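Long-range contacts in CT263 (Chlamydia trachomatis, PDB 4QAS), which probably acts as a nucleosidase of the MTAN family, splitting a futalosine-type nucleoside in the pathway that leads to menaquinone: residues G79-N84 with G132-L137; T123-P128 with Q138-E143. The protein carries 1 engineered substitution. All blocks are in the same frame, centred on the assembly; numbering follows the deposited sequence.

Overall arrangement
Strand 139-141 links the contacts: interaction 2 pairs it with its parallel neighbour, strand 119-124, and interaction 1 holds the loop that leads into it against the end of strand 71-80, its antiparallel neighbour. Interaction 2 is the buried one and belongs to the sheet itself: its backbone ladder runs from Thr123 to Val125, with an enclosed Ser-Asp bond beside it. Interaction 1 lies farther from the centre of the chain, partly open to solvent, where mainly loops meet and one direct backbone bond, one water and small apolar patches do the joining. They meet where Gly79 and Ala81 probably hydrogen-bond to Val140 and Gln138, and where Leu137 packs on Thr123.

Interaction 1 (G79-N84 with G132-L137); sequences GAANPN and GFHEHL
Ala81 and His134 supply the one direct hydrogen bond of this contact: His134 N donates to Ala81 O (2.9 Å), with an N-H...O angle of 158°. The same carbonyl oxygen receives a weaker CA-H...O approach from Phe133 CA at 3.3 Å, so two neighbouring residues of 132-137 close on a single acceptor. A water makes the second polar link. It accepts from Asn82 ND2 (2.7 Å) and donates to Leu137 O (2.8 Å) and Glu135 O, tying the side-chain amide to the type I turn His134-Leu137. Asn82 reaches this water because its CG lies anti to the backbone N (chi1 -174°). The other end of the amide turns back on its own segment: Asn82 OD1 accepts from Asn84 N at 2.8 Å in an Asx turn, and this grip, together with the water on ND2, limits rotation of the amide. These bonds join two loops at the ends of inner strands of the mixed sheet in the alpha/beta nucleosidase fold. One continues from strand 71-80, whose last residue, Ala80, pairs through its backbone with Asn166, the engineered position; the other leads into strand 139-141. Apolar contacts occupy two places. On the more buried side, Ala81 CB meets Leu137 CB at 3.8 Å and faces the rim of the His134 imidazole near the ring plane. Toward solvent, Pro83 CD comes obliquely to Phe133 CD2 at 3.6 Å, while Ala81 O and the carbonyl carbon of Asn82 lie at the edge of the phenyl ring. Outside the two segments, Tyr129 meets the His134 ring with the planes steeply inclined and touches Leu137, and Thr168 OG1 is hydrogen-bonded to Gly132 O.

Interaction 2 (T123-P128 with Q138-E143); sequences TSVRSP and QLVDME
Ser124 OG donates to Asp141 OD1 at 2.7 Å, meeting the syn lone pair of OD1, on the side of the other carboxylate oxygen. The bond spans two parallel strands whose side chains here project from the same face of the sheet. Asp141 can reach across because its CG sits between the backbone N and the carbonyl carbon (chi1 76°), which swings the carboxylate toward the serine. On the face that bears Thr123 and Val140, Val140 CG1 is met obliquely by Val125 CG2 at 3.8 Å, from just past the strand. Val140 CG1 also lies over the ladder, 3.5 Å from Thr123 O. Between the two faces runs the backbone pairing: Thr123 N gives to Leu139 O (2.9 Å), Asp141 N to Thr123 O (2.9 Å), and Val125 N to Asp141 O (3.0 Å). CA-H...O approaches accompany it, among them Val140 CA to Thr123 O at 3.1 Å. Past the last rung, Met142 lies against the chain at Val125 and Arg126, its CA 3.4 Å from Val125 O; its side chain takes two conformers. A second shell fixes the polar pair. Phe145 N is hydrogen-bonded to Ser124 OG, and Asp141 OD2 forms a salt bridge with Lys162 NZ and a weak bond with Gly144 N, so both carboxylate oxygens are held and the buried group is stitched to the start of helix 144-153. Beyond the serine, Lys97 and Leu99 of strand 90-99 pair with its backbone. The strand-to-helix passage Asp141-Met142-Glu143 is consistent with the Met-Glu segment that MTAN-type nucleosidases carry at the ribose end of the active site.

Interaction 1 (G79-N84 with G132-L137)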
# COMPACT_ATOMS: atom_id res chain seq x y z
N GLY A 79 -15.13 11.87 -12.41
CA GLY A 79 -14.98 12.38 -13.76
C GLY A 79 -14.32 13.74 -13.78
O GLY A 79 -14.46 14.54 -12.86
N ALA A 80 -13.59 14.03 -14.86
CA ALA A 80 -12.99 15.33 -15.08
C ALA A 80 -13.81 16.09 -16.12
O ALA A 80 -13.94 15.63 -17.27
CB ALA A 80 -11.56 15.17 -15.58
N ALA A 81 -14.34 17.24 -15.72
CA ALA A 81 -15.17 18.06 -16.58
C ALA A 81 -14.41 19.25 -17.14
O ALA A 81 -15.03 20.11 -17.80
CB ALA A 81 -16.40 18.52 -15.79
N ASN A 82 -13.11 19.34 -16.89
CA ASN A 82 -12.25 20.37 -17.45
C ASN A 82 -11.10 19.62 -18.11
O ASN A 82 -10.47 18.78 -17.46
CB ASN A 82 -11.72 21.30 -16.35
CG ASN A 82 -10.95 22.47 -16.91
OD1 ASN A 82 -10.12 22.31 -17.80
ND2 ASN A 82 -11.24 23.66 -16.40
N PRO A 83 -10.80 19.89 -19.39
CA PRO A 83 -9.69 19.18 -20.04
C PRO A 83 -8.32 19.42 -19.43
O PRO A 83 -7.40 18.65 -19.73
CB PRO A 83 -9.76 19.71 -21.47
CG PRO A 83 -10.34 21.10 -21.33
CD PRO A 83 -11.38 20.93 -20.27
N ASN A 84 -8.16 20.44 -18.59
CA ASN A 84 -6.85 20.65 -17.98
C ASN A 84 -6.58 19.74 -16.79
O ASN A 84 -5.52 19.85 -16.17
CB ASN A 84 -6.63 22.12 -17.61
CG ASN A 84 -7.50 22.57 -16.46
OD1 ASN A 84 -7.99 21.77 -15.66
ND2 ASN A 84 -7.66 23.89 -16.34
N GLY A 132 -20.36 16.63 -21.49
CA GLY A 132 -19.22 17.36 -21.97
C GLY A 132 -18.54 18.15 -20.87
O GLY A 132 -18.64 17.88 -19.67
N PHE A 133 -17.81 19.16 -21.31
CA PHE A 133 -16.91 19.92 -20.47
C PHE A 133 -17.59 21.21 -20.06
O PHE A 133 -18.36 21.79 -20.83
CB PHE A 133 -15.62 20.20 -21.24
CG PHE A 133 -14.86 18.95 -21.60
CD1 PHE A 133 -15.11 18.26 -22.77
CD2 PHE A 133 -13.90 18.44 -20.75
CE1 PHE A 133 -14.42 17.11 -23.09
CE2 PHE A 133 -13.19 17.29 -21.08
CZ PHE A 133 -13.46 16.64 -22.24
N HIS A 134 -17.34 21.63 -18.82
CA HIS A 134 -18.01 22.80 -18.28
C HIS A 134 -16.98 23.75 -17.69
O HIS A 134 -16.02 23.32 -17.04
CB HIS A 134 -19.02 22.41 -17.20
CG HIS A 134 -20.02 21.40 -17.64
ND1 HIS A 134 -21.13 21.73 -18.39
CD2 HIS A 134 -20.09 20.06 -17.44
CE1 HIS A 134 -21.84 20.64 -18.63
NE2 HIS A 134 -21.23 19.62 -18.06
N GLU A 135 -17.20 25.04 -17.91
CA GLU A 135 -16.24 26.06 -17.50
C GLU A 135 -16.05 26.08 -15.99
O GLU A 135 -14.95 26.38 -15.52
CB GLU A 135 -16.71 27.43 -18.00
N HIS A 136 -17.08 25.73 -15.23
CA HIS A 136 -17.09 25.94 -13.78
C HIS A 136 -17.01 24.66 -12.97
O HIS A 136 -17.14 24.71 -11.75
CB HIS A 136 -18.33 26.74 -13.38
N LEU A 137 -16.79 23.51 -13.61
CA LEU A 137 -16.66 22.25 -12.90
C LEU A 137 -15.24 21.73 -13.03
O LEU A 137 -14.54 22.00 -14.01
CB LEU A 137 -17.64 21.19 -13.43
CG LEU A 137 -19.13 21.54 -13.37
CD1 LEU A 137 -19.97 20.36 -13.86
CD2 LEU A 137 -19.56 21.95 -11.96
O HOH W 1 -12.95 24.21 -14.45

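Interaction 2 (T123-P128 with Q138-E143)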
# COMPACT_ATOMS: atom_id res chain seq x y z
N THR A 123 -17.86 18.39 -7.47
CA THR A 123 -19.31 18.51 -7.54
C THR A 123 -19.88 17.11 -7.57
O THR A 123 -19.39 16.26 -8.32
CB THR A 123 -19.73 19.25 -8.79
OG1 THR A 123 -19.22 20.58 -8.71
CG2 THR A 123 -21.24 19.34 -8.90
N SER A 124 -20.92 16.89 -6.78
CA SER A 124 -21.62 15.61 -6.70
C SER A 124 -22.96 15.75 -7.37
O SER A 124 -23.70 16.70 -7.09
CB SER A 124 -21.85 15.17 -5.25
OG SER A 124 -20.63 14.99 -4.56
N VAL A 125 -23.27 14.83 -8.27
CA VAL A 125 -24.57 14.81 -8.91
C VAL A 125 -25.09 13.38 -8.97
O VAL A 125 -24.30 12.43 -9.07
CB VAL A 125 -24.51 15.42 -10.32
CG1 VAL A 125 -24.27 16.93 -10.24
CG2 VAL A 125 -23.47 14.74 -11.13
N ARG A 126 -26.41 13.24 -8.93
CA ARG A 126 -27.01 11.92 -8.84
C ARG A 126 -26.77 11.12 -10.11
O ARG A 126 -26.40 9.94 -10.06
CB ARG A 126 -28.51 12.07 -8.53
CG ARG A 126 -28.76 12.83 -7.22
CD ARG A 126 -30.22 13.19 -7.00
NE ARG A 126 -30.59 14.45 -7.65
CZ ARG A 126 -31.27 14.57 -8.78
NH1 ARG A 126 -31.71 13.49 -9.43
NH2 ARG A 126 -31.54 15.77 -9.26
N SER A 127 -26.94 11.73 -11.24
CA SER A 127 -26.71 11.10 -12.52
C SER A 127 -25.32 11.46 -13.03
O SER A 127 -24.91 12.62 -12.94
CB SER A 127 -27.74 11.60 -13.54
OG SER A 127 -29.05 11.27 -13.12
N PRO A 128 -24.55 10.51 -13.56
CA PRO A 128 -23.20 10.84 -14.02
C PRO A 128 -23.25 11.81 -15.18
O PRO A 128 -24.10 11.71 -16.07
CB PRO A 128 -22.61 9.49 -14.44
CG PRO A 128 -23.56 8.45 -13.94
CD PRO A 128 -24.90 9.11 -13.89
N GLN A 138 -14.81 21.00 -12.00
CA GLN A 138 -13.51 20.35 -12.02
C GLN A 138 -13.76 18.85 -11.99
O GLN A 138 -13.94 18.22 -13.03
CB GLN A 138 -12.61 20.86 -10.86
CG GLN A 138 -12.13 22.30 -11.08
CD GLN A 138 -11.29 22.89 -9.94
OE1 GLN A 138 -10.81 22.19 -9.05
NE2 GLN A 138 -11.11 24.20 -9.99
N LEU A 139 -13.74 18.25 -10.81
CA LEU A 139 -14.06 16.84 -10.65
C LEU A 139 -15.53 16.65 -10.31
O LEU A 139 -16.14 17.49 -9.64
CB LEU A 139 -13.19 16.24 -9.53
CG LEU A 139 -11.69 16.29 -9.80
CD1 LEU A 139 -10.95 15.78 -8.56
CD2 LEU A 139 -11.37 15.42 -11.02
N VAL A 140 -16.09 15.55 -10.78
CA VAL A 140 -17.52 15.27 -10.62
C VAL A 140 -17.69 13.83 -10.19
O VAL A 140 -17.18 12.91 -10.84
CB VAL A 140 -18.29 15.50 -11.93
CG1 VAL A 140 -19.78 15.22 -11.69
CG2 VAL A 140 -18.06 16.91 -12.44
N ASP A 141 -18.42 13.60 -9.10
CA ASP A 141 -18.67 12.26 -8.62
C ASP A 141 -20.16 12.16 -8.31
O ASP A 141 -20.97 13.01 -8.70
CB ASP A 141 -17.80 11.88 -7.41
CG ASP A 141 -18.28 12.53 -6.11
OD1 ASP A 141 -19.05 13.52 -6.15
OD2 ASP A 141 -17.86 12.05 -5.00
N MET A 142 -20.54 11.14 -7.55
CA MET A 142 -21.91 10.99 -7.09
C MET A 142 -22.09 11.13 -5.59
O MET A 142 -23.05 11.75 -5.15
CB MET A 142 -22.46 9.62 -7.54
CG MET A 142 -22.54 9.48 -9.06
SD MET A 142 -23.05 7.85 -9.64
CE MET A 142 -24.52 7.59 -8.64
N GLU A 143 -21.19 10.55 -4.78
CA GLU A 143 -21.46 10.37 -3.35
C GLU A 143 -20.74 11.34 -2.42
O GLU A 143 -21.05 11.34 -1.23
CB GLU A 143 -21.08 8.93 -2.93
CG GLU A 143 -21.87 7.85 -3.64
CD GLU A 143 -23.36 7.90 -3.34
OE1 GLU A 143 -23.75 8.57 -2.37
OE2 GLU A 143 -24.14 7.28 -4.09